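Local coordinates for Glyoxalase/bleomycin resistance protein/dioxygenase (Catenulispora acidiphila, PDB 4N04) that belongs to the vicinal oxygen chelate superfamily of glyoxalases, bleomycin resistance proteins and dioxygenases, and may have dioxygenase activity, at residues S77-E81 and R82-A86. The protein carries 1 engineered substitution. Sequence-based numbering, arbitrary orientation.
Sequences SGASE and RGVEA
The guanidinium of R82 lies flat against the last turns of the helix, with G78 O over the centre of one face, 3.0 Å above the plane, and A79 N on that same face. This is not a hydrogen bond, because the N-H groups lie in the plane while the carbonyl oxygen stands over it; electrostatic attraction probably favours the approach. The chain of R82 is extended at chi2 and bent at chi3 (-70°), which brings the guanidinium over G78, where the helix surface carries no side chain. The carboxylate of E81 lies obliquely to it, turned 74°, with OE2 4.1 Å from R82 NH1, too far for direct ion pairing though the opposite charges may still attract.

The backbone here forms a Schellman motif, a standard way of ending a helix. V84 N reaches back to A79 O at 2.8 Å, and G83 N donates to S80 O at 3.0 Å. G83 is the C-prime residue: its positive phi (90°), a conformation that glycine adopts readily, turns the chain. R82, the first residue to leave helical geometry, has weak N-H bonds to G78 O and A79 O. The apolar contact that accompanies the reversal joins A79 CB to V84 CG2 at 3.6 Å. Further along, E85 bends at chi2 and brings OE2 to 3.2 Å from S80 OG, whose stronger polar partner is L76 O, one turn back in the helix.

Helix 72-81 thus gives way to the loop leading into strand 88-91. R82 ties this end to helix 17-28 through NE to S26 O and NH2 to L27 O, V84 packs on W23, S26 and L27 of the same helix, and A79 rests on Y101 of strand 97-102.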
loop_
_atom_site.group_PDB
_atom_site.type_symbol
_atom_site.label_atom_id
_atom_site.label_comp_id
_atom_site.label_asym_id
_atom_site.label_seq_id
_atom_site.Cartn_x
_atom_site.Cartn_y
_atom_site.Cartn_z
ATOM N N SER A 77 -5.940 4.798 -11.441
ATOM C CA SER A 77 -5.547 4.548 -12.829
ATOM C C SER A 77 -4.087 4.122 -12.971
ATOM O O SER A 77 -3.780 3.185 -13.714
ATOM C CB SER A 77 -5.842 5.760 -13.723
ATOM O OG SER A 77 -5.015 6.866 -13.408
ATOM N N GLY A 78 -3.193 4.808 -12.258
ATOM C CA GLY A 78 -1.783 4.456 -12.251
ATOM C C GLY A 78 -1.536 3.018 -11.833
ATOM O O GLY A 78 -0.729 2.315 -12.439
ATOM N N ALA A 79 -2.237 2.572 -10.796
ATOM C CA ALA A 79 -2.121 1.192 -10.337
ATOM C C ALA A 79 -2.701 0.228 -11.371
ATOM O O ALA A 79 -2.221 -0.899 -11.515
ATOM C CB ALA A 79 -2.808 1.010 -8.973
ATOM N N SER A 80 -3.733 0.679 -12.081
ATOM C CA SER A 80 -4.364 -0.118 -13.132
ATOM C C SER A 80 -3.419 -0.372 -14.298
ATOM O O SER A 80 -3.330 -1.490 -14.803
ATOM C CB SER A 80 -5.612 0.585 -13.658
ATOM O OG SER A 80 -6.625 0.627 -12.677
ATOM N N GLU A 81 -2.720 0.671 -14.725
ATOM C CA GLU A 81 -1.834 0.554 -15.875
ATOM C C GLU A 81 -0.651 -0.350 -15.544
ATOM O O GLU A 81 -0.074 -0.981 -16.435
ATOM C CB GLU A 81 -1.353 1.935 -16.346
ATOM C CG GLU A 81 -0.192 2.507 -15.539
ATOM C CD GLU A 81 0.238 3.889 -16.003
ATOM O OE1 GLU A 81 -0.613 4.623 -16.554
ATOM O OE2 GLU A 81 1.429 4.239 -15.812
ATOM N N ARG A 82 -0.301 -0.419 -14.261
ATOM C CA ARG A 82 0.826 -1.233 -13.821
ATOM C C ARG A 82 0.330 -2.581 -13.331
ATOM O O ARG A 82 1.058 -3.331 -12.684
ATOM C CB ARG A 82 1.644 -0.512 -12.751
ATOM C CG ARG A 82 2.097 0.864 -13.186
ATOM C CD ARG A 82 2.999 1.513 -12.167
ATOM N NE ARG A 82 2.273 1.888 -10.960
ATOM C CZ ARG A 82 1.681 3.064 -10.772
ATOM N NH1 ARG A 82 1.724 3.991 -11.718
ATOM N NH2 ARG A 82 1.048 3.313 -9.632
ATOM N N GLY A 83 -0.932 -2.866 -13.632
ATOM C CA GLY A 83 -1.469 -4.205 -13.503
ATOM C C GLY A 83 -2.109 -4.623 -12.193
ATOM O O GLY A 83 -2.366 -5.811 -12.013
ATOM N N VAL A 84 -2.371 -3.684 -11.281
ATOM C CA VAL A 84 -3.068 -4.036 -10.038
ATOM C C VAL A 84 -4.428 -3.344 -9.880
ATOM O O VAL A 84 -4.546 -2.121 -9.997
ATOM C CB VAL A 84 -2.179 -3.868 -8.757
ATOM C CG1 VAL A 84 -0.827 -4.534 -8.953
ATOM C CG2 VAL A 84 -1.996 -2.409 -8.372
ATOM N N GLU A 85 -5.460 -4.146 -9.631
ATOM C CA GLU A 85 -6.820 -3.623 -9.489
ATOM C C GLU A 85 -7.282 -3.669 -8.039
ATOM O O GLU A 85 -6.781 -4.460 -7.244
ATOM C CB GLU A 85 -7.796 -4.405 -10.372
ATOM C CG GLU A 85 -7.467 -4.350 -11.853
ATOM C CD GLU A 85 -7.625 -2.954 -12.435
ATOM O OE1 GLU A 85 -8.675 -2.321 -12.175
ATOM O OE2 GLU A 85 -6.702 -2.488 -13.143
ATOM N N ALA A 86 -8.235 -2.812 -7.697
ATOM C CA ALA A 86 -8.782 -2.797 -6.351
ATOM C C ALA A 86 -9.639 -4.033 -6.089
ATOM O O ALA A 86 -10.249 -4.577 -7.002
ATOM C CB ALA A 86 -9.593 -1.529 -6.118
#